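Local coordinates for protein agmatine ureohydrolase (Thermoplasma volcanium GSS1, PDB 3PZL) that probably hydrolyses agmatine to putrescine and urea, as a member of the arginase family that binds two manganese ions per subunit, at residues S147-S152 against H160-R166; I176-R182 against V197-F203. One frame throughout, in Å; residues are numbered along the deposited sequence.

Contact 1: residues S147-S152 against H160-R166. With MN (manganese (II) ion), chain F.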
ATOM      1  N   SER B 147      -4.405  19.408  23.126  1.00 59.82           N
ATOM      2  CA  SER B 147      -4.849  20.774  23.406  1.00 62.01           C
ATOM      3  C   SER B 147      -4.166  21.689  22.417  1.00 63.82           C
ATOM      4  O   SER B 147      -3.052  22.140  22.648  1.00 66.01           O
ATOM      5  CB  SER B 147      -4.446  21.180  24.814  1.00 62.44           C
ATOM      6  OG  SER B 147      -3.048  21.054  25.019  1.00 61.64           O
ATOM      7  N   ASP B 148      -4.778  21.927  21.275  1.00 65.02           N
ATOM      8  CA  ASP B 148      -4.151  22.779  20.281  1.00 65.75           C
ATOM      9  C   ASP B 148      -4.113  24.187  20.881  1.00 67.30           C
ATOM     10  O   ASP B 148      -4.704  25.121  20.356  1.00 67.81           O
ATOM     11  CB  ASP B 148      -4.927  22.754  18.963  1.00 64.81           C
ATOM     12  CG  ASP B 148      -5.537  21.404  18.659  1.00 65.06           C
ATOM     13  OD1 ASP B 148      -4.864  20.356  18.821  1.00 64.13           O
ATOM     14  OD2 ASP B 148      -6.714  21.381  18.228  1.00 66.91           O
ATOM     15  N   PHE B 149      -3.401  24.307  21.993  1.00 68.61           N
ATOM     16  CA  PHE B 149      -3.432  25.481  22.847  1.00 70.75           C
ATOM     17  C   PHE B 149      -2.001  25.865  23.014  1.00 72.00           C
ATOM     18  O   PHE B 149      -1.361  25.427  23.950  1.00 73.46           O
ATOM     19  CB  PHE B 149      -4.021  25.090  24.205  1.00 70.95           C
ATOM     20  CG  PHE B 149      -4.088  26.202  25.213  1.00 71.02           C
ATOM     21  CD1 PHE B 149      -5.176  27.089  25.237  1.00 70.71           C
ATOM     22  CD2 PHE B 149      -3.106  26.309  26.194  1.00 70.84           C
ATOM     23  CE1 PHE B 149      -5.247  28.093  26.187  1.00 70.14           C
ATOM     24  CE2 PHE B 149      -3.169  27.305  27.139  1.00 70.74           C
ATOM     25  CZ  PHE B 149      -4.243  28.204  27.133  1.00 71.01           C
ATOM     26  N   ARG B 150      -1.490  26.655  22.075  1.00 72.54           N
ATOM     27  CA  ARG B 150      -0.090  26.994  22.035  1.00 72.44           C
ATOM     28  C   ARG B 150      -0.073  28.413  21.539  1.00 73.14           C
ATOM     29  O   ARG B 150      -0.800  28.747  20.618  1.00 72.72           O
ATOM     30  CB  ARG B 150       0.628  26.074  21.045  1.00 71.65           C
ATOM     31  CG  ARG B 150       2.074  25.701  21.420  1.00 71.19           C
ATOM     32  CD  ARG B 150       2.711  24.801  20.354  1.00 68.36           C
ATOM     33  NE  ARG B 150       3.850  24.016  20.844  1.00 67.45           N
ATOM     34  CZ  ARG B 150       3.853  22.687  21.005  1.00 67.23           C
ATOM     35  NH1 ARG B 150       2.780  21.959  20.743  1.00 68.29           N
ATOM     36  NH2 ARG B 150       4.930  22.066  21.441  1.00 65.97           N
ATOM     37  N   SER B 151       0.742  29.260  22.144  1.00 74.61           N
ATOM     38  CA  SER B 151       0.737  30.657  21.744  1.00 76.11           C
ATOM     39  C   SER B 151       1.138  30.830  20.265  1.00 75.72           C
ATOM     40  O   SER B 151       0.512  31.599  19.534  1.00 75.65           O
ATOM     41  CB  SER B 151       1.593  31.496  22.687  1.00 77.09           C
ATOM     42  OG  SER B 151       0.963  32.764  22.915  1.00 79.53           O
ATOM     43  N   SER B 152       2.164  30.096  19.829  1.00 75.81           N
ATOM     44  CA  SER B 152       2.561  30.068  18.414  1.00 75.98           C
ATOM     45  C   SER B 152       3.381  28.820  18.050  1.00 75.76           C
ATOM     46  O   SER B 152       4.019  28.202  18.911  1.00 75.85           O
ATOM     47  CB  SER B 152       3.336  31.335  18.035  1.00 76.56           C
ATOM     48  OG  SER B 152       3.540  31.395  16.641  1.00 75.20           O
ATOM     49  N   HIS B 160      -1.944  25.129  13.142  1.00 65.64           N
ATOM     50  CA  HIS B 160      -3.014  24.206  13.579  1.00 65.02           C
ATOM     51  C   HIS B 160      -2.815  23.554  14.960  1.00 64.78           C
ATOM     52  O   HIS B 160      -3.645  22.751  15.409  1.00 64.94           O
ATOM     53  CB  HIS B 160      -3.304  23.143  12.504  1.00 64.31           C
ATOM     54  CG  HIS B 160      -2.344  21.987  12.509  1.00 64.58           C
ATOM     55  ND1 HIS B 160      -0.970  22.149  12.548  1.00 66.22           N
ATOM     56  CD2 HIS B 160      -2.561  20.652  12.464  1.00 62.89           C
ATOM     57  CE1 HIS B 160      -0.387  20.963  12.537  1.00 63.76           C
ATOM     58  NE2 HIS B 160      -1.330  20.039  12.484  1.00 61.12           N
ATOM     59  N   ALA B 161      -1.719  23.900  15.624  1.00 64.97           N
ATOM     60  CA  ALA B 161      -1.479  23.469  16.987  1.00 64.97           C
ATOM     61  C   ALA B 161      -1.793  24.592  17.991  1.00 65.72           C
ATOM     62  O   ALA B 161      -1.455  24.494  19.177  1.00 66.39           O
ATOM     63  CB  ALA B 161      -0.037  23.018  17.123  1.00 64.89           C
ATOM     64  N   CYS B 162      -2.438  25.653  17.510  1.00 65.88           N
ATOM     65  CA  CYS B 162      -2.733  26.826  18.318  1.00 66.47           C
ATOM     66  C   CYS B 162      -4.213  27.155  18.265  1.00 66.60           C
ATOM     67  O   CYS B 162      -4.645  28.166  18.845  1.00 67.51           O
ATOM     68  CB  CYS B 162      -1.966  28.030  17.793  1.00 67.17           C
ATOM     69  SG  CYS B 162      -0.204  27.831  17.671  1.00 67.79           S
ATOM     70  N   VAL B 163      -4.990  26.311  17.575  1.00 65.56           N
ATOM     71  CA  VAL B 163      -6.415  26.578  17.383  1.00 65.57           C
ATOM     72  C   VAL B 163      -7.148  26.908  18.704  1.00 66.33           C
ATOM     73  O   VAL B 163      -7.887  27.891  18.772  1.00 67.59           O
ATOM     74  CB  VAL B 163      -7.133  25.493  16.521  1.00 64.01           C
ATOM     75  CG1 VAL B 163      -6.843  24.171  17.022  1.00 64.29           C
ATOM     76  CG2 VAL B 163      -8.641  25.689  16.508  1.00 64.00           C
ATOM     77  N   THR B 164      -6.923  26.120  19.749  1.00 66.14           N
ATOM     78  CA  THR B 164      -7.618  26.350  21.016  1.00 66.58           C
ATOM     79  C   THR B 164      -7.250  27.696  21.602  1.00 67.51           C
ATOM     80  O   THR B 164      -8.089  28.367  22.170  1.00 67.91           O
ATOM     81  CB  THR B 164      -7.356  25.240  22.064  1.00 66.14           C
ATOM     82  OG1 THR B 164      -7.743  23.968  21.529  1.00 66.37           O
ATOM     83  CG2 THR B 164      -8.177  25.500  23.322  1.00 66.20           C
ATOM     84  N   ARG B 165      -5.990  28.081  21.459  1.00 68.33           N
ATOM     85  CA  ARG B 165      -5.509  29.314  22.024  1.00 69.62           C
ATOM     86  C   ARG B 165      -6.206  30.477  21.370  1.00 70.08           C
ATOM     87  O   ARG B 165      -6.740  31.350  22.042  1.00 70.67           O
ATOM     88  CB  ARG B 165      -4.021  29.441  21.803  1.00 69.92           C
ATOM     89  CG  ARG B 165      -3.396  30.516  22.649  1.00 72.38           C
ATOM     90  CD  ARG B 165      -2.861  29.948  23.937  1.00 73.75           C
ATOM     91  NE  ARG B 165      -2.541  31.028  24.866  1.00 77.19           N
ATOM     92  CZ  ARG B 165      -1.666  30.943  25.867  1.00 78.30           C
ATOM     93  NH1 ARG B 165      -0.984  29.813  26.085  1.00 78.72           N
ATOM     94  NH2 ARG B 165      -1.472  31.999  26.654  1.00 78.22           N
ATOM     95  N   ARG B 166      -6.197  30.478  20.046  1.00 70.27           N
ATOM     96  CA  ARG B 166      -6.882  31.499  19.267  1.00 70.96           C
ATOM     97  C   ARG B 166      -8.387  31.510  19.557  1.00 70.73           C
ATOM     98  O   ARG B 166      -9.044  32.549  19.392  1.00 72.00           O
ATOM     99  CB  ARG B 166      -6.593  31.297  17.775  1.00 70.74           C
ATOM    100  CG  ARG B 166      -5.862  32.447  17.054  1.00 73.39           C
ATOM    101  CD  ARG B 166      -4.844  33.205  17.900  1.00 75.82           C
ATOM    102  NE  ARG B 166      -3.586  32.480  17.959  1.00 76.52           N
ATOM    103  CZ  ARG B 166      -2.854  32.332  19.061  1.00 76.83           C
ATOM    104  NH1 ARG B 166      -3.260  32.852  20.221  1.00 77.00           N
ATOM    105  NH2 ARG B 166      -1.723  31.644  18.999  1.00 75.53           N
TER
HETATM  106 MN    MN F 314      -6.274  20.216  16.457  1.00 56.27          MN
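Asp148 lies alongside Val163, the two side chains pointing the same way, and its OD2 is 2.2 Å from a manganese ion also bound by His124, Asp144 and Asp229. Its backbone faces the helix start: Thr164 N donates to Asp148 O at 2.5 Å, and Arg165 N adds a weak bond to the same oxygen. Amides of the first helical turn thus hold the main chain of a metal ligand.

The next shell is Phe149. Arg165 CD stands over the ring centre, 3.8 Å from the centroid, because the arginine chain bends at chi2 (94°) and runs across that face. Its guanidinium follows as an offset stack, centres 4.5 Å apart and planes 21° from parallel, an off-centre cation-pi contact. Thr164 CG2 meets the ring edge, 3.9 Å from Phe149 CD1. With an alanine here instead of Phe149, the Arg165 guanidinium would probably lose its stacking surface and be freer to turn, despite its salt bridge to Asp191. Farther out, Arg150 forms a salt bridge with Glu69 of the second subunit. The arrangement belongs to the manganese site of the arginase family, where the loop following strand 138-143 supplies metal ligands and packs on helix 163-171.

Contact 2: residues I176-R182 against V197-F203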
ATOM      1  N   ILE B 176     -15.418  27.289  26.301  1.00 61.61           N
ATOM      2  CA  ILE B 176     -14.743  26.268  25.488  1.00 59.68           C
ATOM      3  C   ILE B 176     -14.450  24.995  26.289  1.00 58.82           C
ATOM      4  O   ILE B 176     -13.925  25.053  27.391  1.00 59.52           O
ATOM      5  CB  ILE B 176     -13.389  26.820  24.911  1.00 60.13           C
ATOM      6  CG1 ILE B 176     -13.613  28.046  24.010  1.00 60.34           C
ATOM      7  CG2 ILE B 176     -12.601  25.741  24.144  1.00 59.43           C
ATOM      8  CD1 ILE B 176     -12.384  28.895  23.782  1.00 61.21           C
ATOM      9  N   THR B 177     -14.772  23.851  25.700  1.00 57.59           N
ATOM     10  CA  THR B 177     -14.468  22.540  26.235  1.00 56.67           C
ATOM     11  C   THR B 177     -13.792  21.725  25.144  1.00 56.16           C
ATOM     12  O   THR B 177     -14.168  21.812  23.979  1.00 56.36           O
ATOM     13  CB  THR B 177     -15.763  21.817  26.517  1.00 56.69           C
ATOM     14  OG1 THR B 177     -16.707  22.759  27.044  1.00 58.67           O
ATOM     15  CG2 THR B 177     -15.557  20.631  27.462  1.00 54.95           C
ATOM     16  N   SER B 178     -12.826  20.893  25.506  1.00 55.91           N
ATOM     17  CA  SER B 178     -12.182  20.008  24.526  1.00 55.12           C
ATOM     18  C   SER B 178     -11.983  18.614  25.102  1.00 54.61           C
ATOM     19  O   SER B 178     -11.345  18.458  26.131  1.00 55.66           O
ATOM     20  CB  SER B 178     -10.852  20.597  24.088  1.00 55.31           C
ATOM     21  OG  SER B 178     -10.362  19.937  22.946  1.00 55.79           O
ATOM     22  N   ILE B 179     -12.548  17.608  24.450  1.00 53.83           N
ATOM     23  CA  ILE B 179     -12.610  16.264  25.001  1.00 53.58           C
ATOM     24  C   ILE B 179     -11.756  15.234  24.276  1.00 53.44           C
ATOM     25  O   ILE B 179     -11.702  15.198  23.029  1.00 52.99           O
ATOM     26  CB  ILE B 179     -14.053  15.747  24.994  1.00 53.44           C
ATOM     27  CG1 ILE B 179     -14.947  16.674  25.805  1.00 54.41           C
ATOM     28  CG2 ILE B 179     -14.119  14.332  25.571  1.00 53.15           C
ATOM     29  CD1 ILE B 179     -16.352  16.144  25.966  1.00 57.00           C
ATOM     30  N   GLY B 180     -11.116  14.370  25.062  1.00 53.80           N
ATOM     31  CA  GLY B 180     -10.311  13.265  24.513  1.00 53.17           C
ATOM     32  C   GLY B 180      -8.819  13.494  24.658  1.00 53.53           C
ATOM     33  O   GLY B 180      -8.012  12.611  24.374  1.00 53.25           O
ATOM     34  N   ILE B 181      -8.446  14.681  25.124  1.00 54.22           N
ATOM     35  CA  ILE B 181      -7.039  15.092  25.109  1.00 54.61           C
ATOM     36  C   ILE B 181      -6.109  14.157  25.927  1.00 53.69           C
ATOM     37  O   ILE B 181      -6.494  13.647  26.959  1.00 51.89           O
ATOM     38  CB  ILE B 181      -6.851  16.622  25.467  1.00 55.57           C
ATOM     39  CG1 ILE B 181      -6.888  16.835  26.955  1.00 56.11           C
ATOM     40  CG2 ILE B 181      -7.870  17.539  24.739  1.00 55.47           C
ATOM     41  CD1 ILE B 181      -5.540  16.670  27.528  1.00 58.80           C
ATOM     42  N   ARG B 182      -4.911  13.916  25.392  1.00 53.84           N
ATOM     43  CA  ARG B 182      -3.943  12.956  25.947  1.00 53.72           C
ATOM     44  C   ARG B 182      -2.523  13.286  25.546  1.00 54.50           C
ATOM     45  O   ARG B 182      -1.611  12.498  25.781  1.00 54.74           O
ATOM     46  CB  ARG B 182      -4.258  11.520  25.513  1.00 52.61           C
ATOM     47  CG  ARG B 182      -4.290  11.250  24.016  1.00 50.15           C
ATOM     48  CD  ARG B 182      -5.084   9.959  23.766  1.00 52.00           C
ATOM     49  NE  ARG B 182      -5.362   9.649  22.357  1.00 51.91           N
ATOM     50  CZ  ARG B 182      -6.340  10.203  21.628  1.00 52.46           C
ATOM     51  NH1 ARG B 182      -7.148  11.110  22.177  1.00 50.14           N
ATOM     52  NH2 ARG B 182      -6.515   9.859  20.342  1.00 49.87           N
ATOM     53  N   VAL B 197      -9.798  26.924  30.063  1.00 67.90           N
ATOM     54  CA  VAL B 197     -10.511  26.044  29.150  1.00 65.35           C
ATOM     55  C   VAL B 197     -10.729  24.739  29.865  1.00 64.29           C
ATOM     56  O   VAL B 197      -9.892  24.300  30.668  1.00 63.95           O
ATOM     57  CB  VAL B 197      -9.738  25.782  27.796  1.00 64.94           C
ATOM     58  CG1 VAL B 197     -10.300  24.582  27.071  1.00 61.75           C
ATOM     59  CG2 VAL B 197      -9.751  27.032  26.875  1.00 64.44           C
ATOM     60  N   SER B 198     -11.862  24.122  29.564  1.00 62.85           N
ATOM     61  CA  SER B 198     -12.171  22.808  30.094  1.00 61.68           C
ATOM     62  C   SER B 198     -11.538  21.722  29.217  1.00 60.38           C
ATOM     63  O   SER B 198     -11.887  21.579  28.043  1.00 59.57           O
ATOM     64  CB  SER B 198     -13.690  22.643  30.181  1.00 61.75           C
ATOM     65  OG  SER B 198     -14.049  21.818  31.269  1.00 61.30           O
ATOM     66  N   PHE B 199     -10.585  20.980  29.776  1.00 59.42           N
ATOM     67  CA  PHE B 199      -9.943  19.903  29.028  1.00 57.86           C
ATOM     68  C   PHE B 199     -10.319  18.589  29.675  1.00 57.58           C
ATOM     69  O   PHE B 199     -10.112  18.395  30.868  1.00 58.19           O
ATOM     70  CB  PHE B 199      -8.410  20.048  29.012  1.00 57.41           C
ATOM     71  CG  PHE B 199      -7.897  21.159  28.133  1.00 56.38           C
ATOM     72  CD1 PHE B 199      -7.316  22.298  28.688  1.00 54.95           C
ATOM     73  CD2 PHE B 199      -7.961  21.060  26.736  1.00 55.09           C
ATOM     74  CE1 PHE B 199      -6.829  23.320  27.864  1.00 54.60           C
ATOM     75  CE2 PHE B 199      -7.479  22.090  25.913  1.00 52.23           C
ATOM     76  CZ  PHE B 199      -6.910  23.209  26.473  1.00 52.42           C
ATOM     77  N   ILE B 200     -10.869  17.679  28.892  1.00 56.64           N
ATOM     78  CA  ILE B 200     -11.226  16.392  29.421  1.00 56.32           C
ATOM     79  C   ILE B 200     -10.418  15.317  28.720  1.00 56.56           C
ATOM     80  O   ILE B 200     -10.479  15.146  27.477  1.00 56.08           O
ATOM     81  CB  ILE B 200     -12.725  16.179  29.325  1.00 56.27           C
ATOM     82  CG1 ILE B 200     -13.409  17.199  30.216  1.00 56.37           C
ATOM     83  CG2 ILE B 200     -13.121  14.783  29.783  1.00 56.06           C
ATOM     84  CD1 ILE B 200     -14.723  17.638  29.688  1.00 62.19           C
ATOM     85  N   SER B 201      -9.643  14.606  29.536  1.00 57.12           N
ATOM     86  CA  SER B 201      -8.729  13.593  29.050  1.00 57.54           C
ATOM     87  C   SER B 201      -9.473  12.363  28.543  1.00 56.75           C
ATOM     88  O   SER B 201     -10.483  11.986  29.117  1.00 56.96           O
ATOM     89  CB  SER B 201      -7.742  13.197  30.158  1.00 58.43           C
ATOM     90  OG  SER B 201      -8.356  12.319  31.092  1.00 60.43           O
ATOM     91  N   SER B 202      -8.943  11.718  27.502  1.00 55.85           N
ATOM     92  CA  SER B 202      -9.508  10.457  27.054  1.00 55.75           C
ATOM     93  C   SER B 202      -9.554   9.416  28.170  1.00 55.94           C
ATOM     94  O   SER B 202     -10.363   8.502  28.127  1.00 56.59           O
ATOM     95  CB  SER B 202      -8.748   9.913  25.831  1.00 55.37           C
ATOM     96  OG  SER B 202      -7.441   9.513  26.174  1.00 54.96           O
ATOM     97  N   PHE B 203      -8.675   9.561  29.160  1.00 56.79           N
ATOM     98  CA  PHE B 203      -8.667   8.711  30.363  1.00 57.39           C
ATOM     99  C   PHE B 203      -9.831   8.995  31.301  1.00 57.93           C
ATOM    100  O   PHE B 203     -10.444   8.052  31.819  1.00 57.86           O
ATOM    101  CB  PHE B 203      -7.352   8.856  31.109  1.00 57.85           C
ATOM    102  CG  PHE B 203      -6.143   8.726  30.224  1.00 58.44           C
ATOM    103  CD1 PHE B 203      -5.800   7.496  29.660  1.00 56.67           C
ATOM    104  CD2 PHE B 203      -5.342   9.836  29.937  1.00 59.53           C
ATOM    105  CE1 PHE B 203      -4.690   7.372  28.847  1.00 52.77           C
ATOM    106  CE2 PHE B 203      -4.216   9.696  29.112  1.00 56.03           C
ATOM    107  CZ  PHE B 203      -3.906   8.461  28.582  1.00 53.41           C
TER
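Ile200 CD1 reaches Thr177 CG2 at 3.8 Å and Ile179 CG1 at 4.0 Å, with Ile179 and Ile200 side by side on one face of the sheet. Phe199 occupies the other face, where its CD2 meets Ser178 CB at 3.9 Å and Ile181 CG2 at 4.0 Å, the Ile181 and Phe199 side chains crossing at about a right angle. At the strand starts, Ile176 CG2 packs on Val197 CG1.

Strands 176-180 and 198-201 run parallel, their axes 7° apart. The evidence for the register is alternating bonds: Ser198 N to Ile176 O, Ser178 N to Ser198 O, Ile200 N to Ser178 O at 2.9 Å, and Gly180 N to Ile200 O. Gly180 takes a positive phi (107°), which would press a side chain against the preceding carbonyl; beyond it Ser202 N, at the start of helix 202-220, bonds Ile181 O at 3.2 Å. At the polar edge, Arg182 CG sits between backbone N and carbonyl carbon (chi1 58°) and the chain extends to NE, carrying NH1 to Gly180 O at 2.8 Å, in the guanidinium plane, while NE bonds Glu245 O. Ser201 caps helix 202-220 through Asp204 N. Strand 138-143 pairs with the other side of strand 176-180; helix 202-220 covers Ile179 and Ile200, and helix 163-171 touches Ile176, Val197 and Phe199.

How the contacts relate
The two contacts come in series along the chain, contact 1 closing before contact 2 opens, with centres about 14 Å apart. Helix 163-171 leads from the first directly into strand 176-180 of the second. They also touch: the Phe199 ring from contact 2 lies against Ser147, Phe149 and Thr164 of contact 1, its CE2 being 3.4 Å from Ser147 CB. Contact 2 joins the last two strands at one end of the parallel sheet, eight-stranded within this chain, whereas contact 1 belongs to the crossover following strand 138-143, the inner neighbour of strand 176-180. In this arginase-family fold, the metal-binding loop is therefore packed against that end of the sheet through both a helix and an aromatic side chain.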